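Local coordinates for putative NAD dependent dehydrogenase (Micromonospora echinospora, PDB 6NOR), which binds NAD and is probably an NAD-dependent oxidoreductase of the GFO/IDH/MocA family, with a part in the biosynthesis of gentamicin, at residues A[37-42]-A[314-319]; A[147-152]-A[308-313]; A[152-157]-A[207-212]; A[258-263]-A[276-281]. All coordinates share one frame; numbering follows the deposited sequence.

Contact 1: residues A[37-42]-A[314-319]; sequences GVHAEV and VHQDRQ
H39 and D317 tie the first helix of the NAD-binding Rossmann domain to helix 313-326, two helices whose local axes cross at -66°, and the contact illustrates how a tightly held, buried polar group can sit beside looser apolar packing. On the inner side the H39 imidazole and the D317 carboxylate lie nearly in one plane. H39 ND1 gives its hydrogen to D317 OD2 over 2.8 Å, along the syn lone pair and within 3° of the ring plane. The second ring nitrogen, NE2, is held as well, by a hydrogen bond to E115, which binds NAD. The second oxygen, D317 OD1, accepts from Q316 NE2 at 3.1 Å, so each carboxylate oxygen has a donor. With D317 cut back to an alanine, H39 ND1 and the Q316 amide would probably lose their shared acceptor, and the imidazole would be held by fewer bonds. Toward the partly exposed side the packing is apolar and looser: V42 CG2 and V314 CG2 stand 4.1 Å apart. V42 links the two halves, because its CG1, anti to the backbone N (chi1 166°), swings over the start of the aspartate side chain and packs 3.6 Å from D317 CB.

Contact 2: residues A[147-152]-A[308-313]; sequences YAPKFV and IRNSGY. With NAD (nicotinamide-adenine-dinucleotide), chain G.
A148 and G312 meet backbone to backbone, their CA atoms 3.8 Å apart, which is possible because G312 has no side chain: a CB there would clash with A148 N. Around this point the partners are largely main-chain atoms. A148 CB rests 3.3 Å from N310 O, while the P149 ring, placed in the first turn of its helix, sets CD 3.6 Å from R309 O. The R309 chain runs extended from CG to NE and brings NH1 to 3.9 Å from P149 CG; that guanidinium is engaged further by E306 of a second subunit. Both residues of the close pair also mark helix boundaries. G312 ends one helix in a Schellman motif, its positive phi of 97° suited to glycine, and is at once the N-cap of the next; A148 is the N-cap of helix 149-157. A water bridges the two pieces, accepting from K150 N at 3.0 Å and donating to N310 O. Just past the turn, Y313 turns its CB away from segment 147-152, and its phenol ends at the cofactor. Its OH donates to the nicotinamide carboxamide oxygen O7N of NAD, which lies at the ring edge in the plane of the phenol; the 2.5 Å between Y313 OH and NAD O7N is unusually short, and the exact length is doubtful.

Contact 3: residues A[152-157]-A[207-212]; sequences VRAHEL and RWMLGK
This is an aromatic stacking contact: H155 of helix 149-157 lies on W208 near the C-terminal end of helix 199-209, inside the GFO/IDH/MocA C-terminal domain. The imidazole and the five-membered ring of the indole form an offset stack, their planes only 3° apart, with H155 CE1 3.4 Å from W208 NE1. H155 CB continues the overlap, sitting above the indole six-membered ring in a CH-pi contact. The histidine reaches across because its CG is anti to the backbone N (chi1 168°), which extends the ring outward from its helix. A glycine in place of W208 would probably strip the imidazole of its stacking partner and open a gap beneath H155 CB. The indole also meets H332 edge-to-face. Helix 199-209 closes here in a Schellman motif, with G211 at positive phi and its N bonded to W208 O, so the tryptophan's carbonyl belongs to the capping turn. Next to the stack, the bent M209 chain folds its sulfur back until SD is 3.8 Å from H155 CA, at the edge of the imidazole. Above the other face of that ring sits a water, which donates to H155 O at 2.9 Å and to M209 O at 2.8 Å.

Contact 4: residues A[258-263]-A[276-281]; sequences GEQLTV and LWQGMG
The W277 indole is sandwiched between E259 and L276: the glutamate carboxylate lies over one face, with OE2 3.4 Å above the plane, and L276 CD2 sits 3.5 Å above the opposite one. Carboxylate and indole are close to parallel, 13° apart, and the extended glutamate chain adds a CH-pi contact from CB to the five-membered ring. At the indole edge, near its plane, comes the backbone of the strand, L261 N lying 3.7 Å from W277 CD1. Strands 260-267 and 270-275 form an antiparallel beta hairpin at one margin of the C-terminal domain's mixed sheet, and L276 carries the pairing one step beyond the second strand, its N donating to L261 O at 3.0 Å. Beside that bond the two leucines touch through their CD2 methyls. After W277 the chain turns away, yet Q278 still reaches back. Bent at chi2 (70°), it sends NE2 to E259 O over 2.9 Å in a nearly straight bond, the donor slightly tilted from the carbonyl plane. A water sits between strand and loop, accepting from W277 N. Further along, G279 O is taken by K150 NZ of helix 149-157.

In the fold
Contacts 1, 2 and 3 are largely buried, whereas contact 4 is only partly so. Contact 1 joins the first Rossmann helix to helix 313-326 and relies on a hydrogen-bond network around a carboxylate; contacts 3 and 4 lie in the C-terminal domain and depend on flat groups, a ring pair in one and an indole under a carboxylate in the other. Contact 2 stands between them and is mostly small side chains and backbone against backbone carbonyls. It meets contact 1 where helix 307-310 passes into helix 313-326, as V42 packs on I308, and it shares helix 149-157, and V152 itself, with contact 3. K150 bonds from that helix to the loop of contact 4, whose V263 in turn touches M209 of contact 3.

Contact 1: residues A[37-42]-A[314-319]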
# COMPACT_ATOMS: atom_id res chain seq x y z
N GLY A 37 11.86 -31.71 -2.95
CA GLY A 37 11.67 -31.28 -4.33
C GLY A 37 12.23 -29.89 -4.62
O GLY A 37 12.89 -29.69 -5.63
N VAL A 38 11.96 -28.94 -3.74
CA VAL A 38 12.49 -27.59 -3.90
C VAL A 38 14.01 -27.60 -3.97
O VAL A 38 14.61 -26.93 -4.83
CB VAL A 38 12.07 -26.67 -2.73
CG1 VAL A 38 12.71 -25.26 -2.88
CG2 VAL A 38 10.55 -26.57 -2.66
N HIS A 39 14.64 -28.36 -3.07
CA HIS A 39 16.09 -28.42 -3.04
C HIS A 39 16.63 -29.10 -4.28
O HIS A 39 17.63 -28.66 -4.86
CB HIS A 39 16.59 -29.15 -1.79
CG HIS A 39 16.53 -28.33 -0.55
ND1 HIS A 39 17.31 -27.20 -0.37
CD2 HIS A 39 15.84 -28.48 0.60
CE1 HIS A 39 17.08 -26.69 0.82
NE2 HIS A 39 16.19 -27.45 1.43
N ALA A 40 15.97 -30.17 -4.70
CA ALA A 40 16.33 -30.87 -5.93
C ALA A 40 16.29 -29.93 -7.13
O ALA A 40 17.14 -30.00 -8.01
CB ALA A 40 15.40 -32.05 -6.18
N GLU A 41 15.29 -29.05 -7.14
CA GLU A 41 15.17 -28.10 -8.24
C GLU A 41 16.22 -27.02 -8.14
O GLU A 41 16.78 -26.60 -9.14
CB GLU A 41 13.77 -27.48 -8.28
CG GLU A 41 13.69 -26.25 -9.14
CD GLU A 41 12.34 -26.05 -9.78
OE1 GLU A 41 12.27 -25.28 -10.77
OE2 GLU A 41 11.35 -26.65 -9.31
N VAL A 42 16.52 -26.57 -6.93
CA VAL A 42 17.54 -25.54 -6.75
C VAL A 42 18.93 -26.10 -7.03
O VAL A 42 19.73 -25.46 -7.68
CB VAL A 42 17.49 -24.94 -5.32
CG1 VAL A 42 18.73 -24.15 -5.04
CG2 VAL A 42 16.25 -24.05 -5.15
N VAL A 314 17.66 -20.35 -3.22
CA VAL A 314 18.72 -20.35 -4.21
C VAL A 314 20.03 -19.85 -3.61
O VAL A 314 21.07 -20.47 -3.75
CB VAL A 314 18.30 -19.51 -5.45
CG1 VAL A 314 19.44 -19.32 -6.41
CG2 VAL A 314 17.16 -20.18 -6.16
N HIS A 315 19.98 -18.74 -2.88
CA HIS A 315 21.18 -18.17 -2.27
C HIS A 315 21.75 -19.05 -1.16
O HIS A 315 22.96 -19.19 -1.04
CB HIS A 315 20.89 -16.77 -1.75
CG HIS A 315 20.68 -15.77 -2.84
ND1 HIS A 315 19.48 -15.63 -3.50
CD2 HIS A 315 21.54 -14.90 -3.43
CE1 HIS A 315 19.60 -14.71 -4.44
NE2 HIS A 315 20.84 -14.25 -4.41
N GLN A 316 20.87 -19.62 -0.36
CA GLN A 316 21.27 -20.55 0.69
C GLN A 316 22.05 -21.73 0.11
O GLN A 316 23.16 -22.02 0.53
CB GLN A 316 20.05 -21.05 1.43
CG GLN A 316 20.32 -22.14 2.42
CD GLN A 316 19.04 -22.66 3.01
OE1 GLN A 316 18.63 -22.25 4.09
NE2 GLN A 316 18.38 -23.56 2.30
N ASP A 317 21.45 -22.41 -0.86
CA ASP A 317 22.05 -23.60 -1.43
C ASP A 317 23.30 -23.29 -2.23
O ASP A 317 24.18 -24.11 -2.30
CB ASP A 317 21.03 -24.34 -2.26
CG ASP A 317 19.96 -24.99 -1.40
OD1 ASP A 317 19.85 -24.59 -0.23
OD2 ASP A 317 19.25 -25.89 -1.89
N ARG A 318 23.40 -22.09 -2.79
CA ARG A 318 24.62 -21.74 -3.47
C ARG A 318 25.74 -21.58 -2.46
O ARG A 318 26.85 -22.03 -2.67
CB ARG A 318 24.47 -20.47 -4.30
CG ARG A 318 25.74 -20.18 -5.10
CD ARG A 318 25.69 -18.82 -5.76
NE ARG A 318 24.49 -18.62 -6.58
CZ ARG A 318 23.61 -17.65 -6.37
NH1 ARG A 318 23.79 -16.79 -5.37
NH2 ARG A 318 22.55 -17.53 -7.16
N GLN A 319 25.44 -20.94 -1.35
CA GLN A 319 26.45 -20.74 -0.34
C GLN A 319 26.84 -22.02 0.39
O GLN A 319 27.96 -22.16 0.83
CB GLN A 319 25.97 -19.70 0.65
CG GLN A 319 25.97 -18.34 0.03
CD GLN A 319 25.83 -17.25 1.04
OE1 GLN A 319 26.34 -17.35 2.16
NE2 GLN A 319 25.12 -16.19 0.66

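Contact 2: residues A[147-152]-A[308-313]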
# COMPACT_ATOMS: atom_id res chain seq x y z
N TYR A 147 18.55 -15.43 3.79
CA TYR A 147 19.26 -15.28 2.52
C TYR A 147 18.38 -14.64 1.46
O TYR A 147 18.81 -14.44 0.33
CB TYR A 147 19.76 -16.63 1.96
CG TYR A 147 20.69 -17.42 2.84
CD1 TYR A 147 20.19 -18.32 3.76
CD2 TYR A 147 22.08 -17.33 2.71
CE1 TYR A 147 21.02 -19.08 4.57
CE2 TYR A 147 22.93 -18.10 3.52
CZ TYR A 147 22.38 -18.97 4.46
OH TYR A 147 23.16 -19.75 5.27
N ALA A 148 17.13 -14.37 1.81
CA ALA A 148 16.21 -13.74 0.88
C ALA A 148 16.70 -12.34 0.53
O ALA A 148 16.95 -11.53 1.40
CB ALA A 148 14.79 -13.69 1.48
N PRO A 149 16.84 -12.07 -0.77
CA PRO A 149 17.40 -10.83 -1.32
C PRO A 149 16.79 -9.57 -0.70
O PRO A 149 17.50 -8.63 -0.34
CB PRO A 149 17.02 -10.93 -2.80
CG PRO A 149 16.85 -12.38 -3.05
CD PRO A 149 16.31 -12.97 -1.81
N LYS A 150 15.47 -9.57 -0.56
CA LYS A 150 14.76 -8.46 0.04
C LYS A 150 15.15 -8.25 1.50
O LYS A 150 15.34 -7.12 1.93
CB LYS A 150 13.25 -8.68 -0.08
CG LYS A 150 12.42 -7.58 0.47
CD LYS A 150 10.94 -7.87 0.28
CE LYS A 150 10.64 -8.17 -1.16
NZ LYS A 150 9.22 -8.39 -1.33
N PHE A 151 15.25 -9.34 2.26
CA PHE A 151 15.60 -9.27 3.67
C PHE A 151 17.07 -8.92 3.89
O PHE A 151 17.40 -8.25 4.83
CB PHE A 151 15.25 -10.59 4.37
CG PHE A 151 13.78 -10.81 4.58
CD1 PHE A 151 12.87 -9.77 4.43
CD2 PHE A 151 13.29 -12.04 4.90
CE1 PHE A 151 11.51 -9.98 4.61
CE2 PHE A 151 11.94 -12.26 5.09
CZ PHE A 151 11.04 -11.23 4.94
N VAL A 152 17.93 -9.37 2.99
CA VAL A 152 19.33 -9.00 3.04
C VAL A 152 19.49 -7.50 2.89
O VAL A 152 20.18 -6.85 3.67
CB VAL A 152 20.13 -9.73 1.94
CG1 VAL A 152 21.51 -9.16 1.83
CG2 VAL A 152 20.20 -11.22 2.25
N ILE A 308 10.72 -19.18 -5.17
CA ILE A 308 11.84 -19.94 -4.66
C ILE A 308 13.07 -19.07 -4.45
O ILE A 308 13.65 -19.07 -3.37
CB ILE A 308 12.20 -21.09 -5.59
CG1 ILE A 308 11.04 -22.07 -5.69
CG2 ILE A 308 13.43 -21.79 -5.09
CD1 ILE A 308 11.33 -23.32 -6.54
N ARG A 309 13.47 -18.33 -5.47
CA ARG A 309 14.56 -17.39 -5.31
C ARG A 309 14.27 -16.30 -4.28
O ARG A 309 15.12 -15.95 -3.48
CB ARG A 309 14.89 -16.75 -6.65
CG ARG A 309 16.16 -15.94 -6.64
CD ARG A 309 16.41 -15.30 -8.01
NE ARG A 309 17.76 -14.78 -8.05
CZ ARG A 309 18.15 -13.63 -7.50
NH1 ARG A 309 17.27 -12.85 -6.90
NH2 ARG A 309 19.41 -13.26 -7.57
N ASN A 310 13.06 -15.78 -4.29
CA ASN A 310 12.74 -14.69 -3.40
C ASN A 310 12.61 -15.13 -1.94
O ASN A 310 12.75 -14.32 -1.05
CB ASN A 310 11.48 -13.99 -3.86
CG ASN A 310 11.77 -12.96 -4.92
OD1 ASN A 310 12.84 -12.39 -4.93
ND2 ASN A 310 10.81 -12.70 -5.80
N SER A 311 12.38 -16.42 -1.70
CA SER A 311 12.38 -16.94 -0.32
C SER A 311 13.77 -17.24 0.19
O SER A 311 13.93 -17.58 1.35
CB SER A 311 11.54 -18.21 -0.20
OG SER A 311 10.16 -17.98 -0.44
N GLY A 312 14.77 -17.14 -0.68
CA GLY A 312 16.15 -17.35 -0.29
C GLY A 312 16.76 -18.74 -0.53
O GLY A 312 17.92 -18.95 -0.20
N TYR A 313 15.99 -19.68 -1.09
CA TYR A 313 16.48 -21.05 -1.23
C TYR A 313 17.69 -21.14 -2.15
O TYR A 313 18.62 -21.90 -1.89
CB TYR A 313 15.40 -21.97 -1.75
CG TYR A 313 14.23 -22.10 -0.85
CD1 TYR A 313 14.33 -22.75 0.36
CD2 TYR A 313 13.00 -21.58 -1.21
CE1 TYR A 313 13.26 -22.86 1.19
CE2 TYR A 313 11.92 -21.69 -0.40
CZ TYR A 313 12.05 -22.32 0.80
OH TYR A 313 10.95 -22.42 1.60
PA NAD G . 6.75 -33.72 3.44
O1A NAD G . 5.73 -34.50 4.30
O2A NAD G . 6.15 -33.07 2.25
O5B NAD G . 7.87 -34.71 2.96
C5B NAD G . 8.49 -35.55 3.91
C4B NAD G . 9.16 -36.68 3.09
O4B NAD G . 10.00 -37.35 3.82
C3B NAD G . 8.10 -37.67 2.67
O3B NAD G . 8.27 -37.94 1.34
C2B NAD G . 8.39 -38.93 3.53
O2B NAD G . 7.98 -40.12 2.77
C1B NAD G . 9.65 -38.89 3.64
N9A NAD G . 10.16 -39.56 4.82
C8A NAD G . 9.61 -39.70 6.04
N7A NAD G . 10.50 -40.37 6.82
C5A NAD G . 11.58 -40.64 6.08
C6A NAD G . 12.74 -41.30 6.36
N6A NAD G . 13.11 -41.87 7.56
N1A NAD G . 13.67 -41.43 5.43
C2A NAD G . 13.47 -40.93 4.19
N3A NAD G . 12.31 -40.28 3.91
C4A NAD G . 11.37 -40.14 4.85
O3 NAD G . 7.41 -32.66 4.36
PN NAD G . 8.21 -31.35 3.94
O1N NAD G . 9.04 -31.50 2.71
O2N NAD G . 7.23 -30.19 3.79
O5D NAD G . 9.17 -31.04 5.15
C5D NAD G . 10.38 -31.75 5.31
C4D NAD G . 11.37 -30.88 6.12
O4D NAD G . 11.59 -29.73 5.57
C3D NAD G . 10.77 -30.56 7.52
O3D NAD G . 11.73 -30.63 8.42
C2D NAD G . 10.21 -29.13 7.36
O2D NAD G . 10.17 -28.46 8.69
C1D NAD G . 11.05 -28.56 6.54
N1N NAD G . 10.44 -27.52 5.77
C2N NAD G . 11.17 -26.36 5.54
C3N NAD G . 10.63 -25.31 4.79
C7N NAD G . 11.49 -24.05 4.60
O7N NAD G . 11.05 -23.11 4.05
N7N NAD G . 12.81 -24.03 5.13
C4N NAD G . 9.36 -25.39 4.26
C5N NAD G . 8.63 -26.56 4.47
C6N NAD G . 9.18 -27.63 5.24
O HOH W 1 13.32 -11.50 -1.49

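Contact 3: residues A[152-157]-A[207-212]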
# COMPACT_ATOMS: atom_id res chain seq x y z
N VAL A 152 17.93 -9.37 2.99
CA VAL A 152 19.33 -9.00 3.04
C VAL A 152 19.49 -7.50 2.89
O VAL A 152 20.18 -6.85 3.67
CB VAL A 152 20.13 -9.73 1.94
CG1 VAL A 152 21.51 -9.16 1.83
CG2 VAL A 152 20.20 -11.22 2.25
N ARG A 153 18.83 -6.94 1.89
CA ARG A 153 18.73 -5.50 1.74
C ARG A 153 18.23 -4.81 3.00
O ARG A 153 18.81 -3.83 3.44
CB ARG A 153 17.80 -5.15 0.59
CG ARG A 153 17.65 -3.66 0.38
CD ARG A 153 19.00 -3.01 0.16
NE ARG A 153 18.87 -1.76 -0.56
CZ ARG A 153 19.65 -0.70 -0.39
NH1 ARG A 153 20.61 -0.73 0.51
NH2 ARG A 153 19.45 0.39 -1.11
N ALA A 154 17.16 -5.31 3.59
CA ALA A 154 16.61 -4.70 4.79
C ALA A 154 17.57 -4.83 5.98
O ALA A 154 17.68 -3.93 6.82
CB ALA A 154 15.26 -5.31 5.12
N HIS A 155 18.26 -5.96 6.05
CA HIS A 155 19.27 -6.18 7.08
C HIS A 155 20.39 -5.15 6.99
O HIS A 155 20.85 -4.64 8.00
CB HIS A 155 19.83 -7.60 6.96
CG HIS A 155 21.05 -7.84 7.78
ND1 HIS A 155 21.01 -8.26 9.09
CD2 HIS A 155 22.36 -7.70 7.47
CE1 HIS A 155 22.24 -8.38 9.56
NE2 HIS A 155 23.08 -8.05 8.60
N GLU A 156 20.81 -4.83 5.77
CA GLU A 156 21.83 -3.82 5.53
C GLU A 156 21.42 -2.42 6.01
O GLU A 156 22.23 -1.71 6.62
CB GLU A 156 22.18 -3.78 4.03
CG GLU A 156 23.18 -2.72 3.64
CD GLU A 156 23.26 -2.53 2.13
OE1 GLU A 156 24.05 -1.67 1.67
OE2 GLU A 156 22.53 -3.24 1.39
N LEU A 157 20.18 -2.02 5.76
CA LEU A 157 19.68 -0.73 6.27
C LEU A 157 19.47 -0.75 7.76
O LEU A 157 19.61 0.26 8.42
CB LEU A 157 18.34 -0.32 5.61
CG LEU A 157 18.38 -0.31 4.08
CD1 LEU A 157 17.06 0.03 3.49
CD2 LEU A 157 19.43 0.65 3.60
N ARG A 207 16.94 -12.29 15.64
CA ARG A 207 18.36 -12.26 16.02
C ARG A 207 19.19 -11.53 15.01
O ARG A 207 19.94 -10.62 15.33
CB ARG A 207 18.94 -13.66 16.12
CG ARG A 207 18.62 -14.44 17.31
CD ARG A 207 19.40 -15.76 17.26
NE ARG A 207 20.77 -15.65 17.77
CZ ARG A 207 21.85 -15.99 17.09
NH1 ARG A 207 21.74 -16.44 15.85
NH2 ARG A 207 23.05 -15.88 17.64
N TRP A 208 19.05 -11.99 13.78
CA TRP A 208 19.86 -11.56 12.67
C TRP A 208 19.67 -10.09 12.37
O TRP A 208 20.64 -9.36 12.20
CB TRP A 208 19.52 -12.40 11.45
CG TRP A 208 20.16 -11.99 10.17
CD1 TRP A 208 21.51 -11.91 9.91
CD2 TRP A 208 19.49 -11.68 8.95
NE1 TRP A 208 21.70 -11.56 8.60
CE2 TRP A 208 20.48 -11.41 7.99
CE3 TRP A 208 18.14 -11.60 8.58
CZ2 TRP A 208 20.16 -11.07 6.68
CZ3 TRP A 208 17.83 -11.26 7.28
CH2 TRP A 208 18.83 -10.99 6.35
N MET A 209 18.42 -9.65 12.34
CA MET A 209 18.15 -8.24 12.06
C MET A 209 18.83 -7.36 13.09
O MET A 209 19.22 -6.25 12.78
CB MET A 209 16.65 -7.97 12.02
CG MET A 209 15.98 -8.50 10.75
SD MET A 209 16.56 -7.71 9.22
CE MET A 209 15.67 -8.69 8.04
N LEU A 210 19.03 -7.87 14.31
CA LEU A 210 19.66 -7.07 15.35
C LEU A 210 21.18 -7.17 15.43
O LEU A 210 21.80 -6.49 16.24
CB LEU A 210 19.09 -7.43 16.72
CG LEU A 210 17.70 -6.92 17.05
CD1 LEU A 210 17.46 -7.02 18.53
CD2 LEU A 210 17.52 -5.51 16.57
N GLY A 211 21.77 -8.02 14.60
CA GLY A 211 23.21 -8.22 14.63
C GLY A 211 23.60 -9.35 15.55
O GLY A 211 24.66 -9.32 16.16
N LYS A 212 22.73 -10.35 15.63
CA LYS A 212 22.90 -11.55 16.46
C LYS A 212 23.45 -11.30 17.87
O LYS A 212 24.50 -11.83 18.22
CB LYS A 212 23.80 -12.54 15.74
CG LYS A 212 23.23 -13.02 14.43
CD LYS A 212 24.24 -13.84 13.66
CE LYS A 212 23.58 -14.43 12.42
NZ LYS A 212 24.50 -15.30 11.65
O HOH W 2 20.99 -5.44 10.81

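Contact 4: residues A[258-263]-A[276-281]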
# COMPACT_ATOMS: atom_id res chain seq x y z
N GLY A 258 -3.69 -16.27 2.57
CA GLY A 258 -2.34 -16.32 2.03
C GLY A 258 -1.26 -16.08 3.07
O GLY A 258 -1.45 -15.35 4.03
N GLU A 259 -0.14 -16.75 2.87
CA GLU A 259 1.08 -16.57 3.63
C GLU A 259 1.46 -15.10 3.88
O GLU A 259 1.40 -14.28 2.98
CB GLU A 259 2.22 -17.27 2.90
CG GLU A 259 3.18 -18.03 3.77
CD GLU A 259 4.14 -18.85 2.95
OE1 GLU A 259 5.03 -19.50 3.55
OE2 GLU A 259 4.02 -18.84 1.70
N GLN A 260 1.83 -14.78 5.12
CA GLN A 260 2.34 -13.45 5.45
C GLN A 260 3.70 -13.59 6.13
O GLN A 260 3.86 -14.37 7.06
CB GLN A 260 1.41 -12.68 6.40
CG GLN A 260 -0.04 -12.51 6.01
CD GLN A 260 -0.83 -11.78 7.10
OE1 GLN A 260 -0.26 -11.24 8.03
NE2 GLN A 260 -2.15 -11.77 6.99
N LEU A 261 4.68 -12.80 5.69
CA LEU A 261 5.95 -12.77 6.40
C LEU A 261 6.52 -11.36 6.39
O LEU A 261 6.87 -10.83 5.34
CB LEU A 261 6.95 -13.79 5.81
CG LEU A 261 8.35 -13.86 6.44
CD1 LEU A 261 8.31 -13.91 7.96
CD2 LEU A 261 9.22 -15.01 5.87
N THR A 262 6.61 -10.75 7.56
CA THR A 262 7.12 -9.39 7.68
C THR A 262 8.17 -9.21 8.80
O THR A 262 8.17 -9.91 9.82
CB THR A 262 5.98 -8.37 7.95
OG1 THR A 262 5.41 -8.63 9.23
CG2 THR A 262 4.86 -8.44 6.87
N VAL A 263 9.04 -8.24 8.59
CA VAL A 263 10.09 -7.91 9.51
C VAL A 263 10.07 -6.42 9.77
O VAL A 263 9.96 -5.63 8.85
CB VAL A 263 11.48 -8.30 8.97
CG1 VAL A 263 12.53 -7.92 9.98
CG2 VAL A 263 11.54 -9.80 8.69
N LEU A 276 7.57 -9.81 2.61
CA LEU A 276 7.92 -10.77 1.57
C LEU A 276 6.77 -11.03 0.60
O LEU A 276 6.89 -10.74 -0.59
CB LEU A 276 8.36 -12.09 2.20
CG LEU A 276 8.90 -13.14 1.24
CD1 LEU A 276 10.08 -12.58 0.47
CD2 LEU A 276 9.30 -14.41 1.97
N TRP A 277 5.68 -11.60 1.10
CA TRP A 277 4.57 -12.04 0.26
C TRP A 277 3.60 -10.92 -0.16
O TRP A 277 3.03 -11.00 -1.23
CB TRP A 277 3.79 -13.15 0.96
CG TRP A 277 4.68 -14.30 1.28
CD1 TRP A 277 5.08 -14.72 2.51
CD2 TRP A 277 5.34 -15.14 0.34
NE1 TRP A 277 5.94 -15.79 2.40
CE2 TRP A 277 6.12 -16.06 1.07
CE3 TRP A 277 5.35 -15.21 -1.06
CZ2 TRP A 277 6.88 -17.05 0.45
CZ3 TRP A 277 6.11 -16.19 -1.67
CH2 TRP A 277 6.86 -17.10 -0.91
N GLN A 278 3.44 -9.89 0.68
CA GLN A 278 2.57 -8.75 0.32
C GLN A 278 3.39 -7.57 -0.19
O GLN A 278 2.85 -6.49 -0.38
CB GLN A 278 1.71 -8.29 1.51
CG GLN A 278 0.59 -9.25 1.91
CD GLN A 278 1.11 -10.54 2.55
OE1 GLN A 278 1.82 -10.51 3.55
NE2 GLN A 278 0.75 -11.67 1.96
N GLY A 279 4.68 -7.77 -0.41
CA GLY A 279 5.52 -6.70 -0.93
C GLY A 279 6.15 -7.03 -2.27
O GLY A 279 7.25 -6.58 -2.58
N MET A 280 5.47 -7.81 -3.08
CA MET A 280 6.05 -8.20 -4.34
C MET A 280 5.69 -7.28 -5.49
O MET A 280 6.25 -7.40 -6.57
CB MET A 280 5.68 -9.64 -4.66
CG MET A 280 6.89 -10.49 -4.42
SD MET A 280 6.74 -12.24 -4.46
CE MET A 280 8.10 -12.68 -3.41
N GLY A 281 4.78 -6.33 -5.25
CA GLY A 281 4.50 -5.27 -6.20
C GLY A 281 3.64 -5.68 -7.39
O GLY A 281 3.58 -4.97 -8.37
O HOH W 3 4.24 -11.07 3.74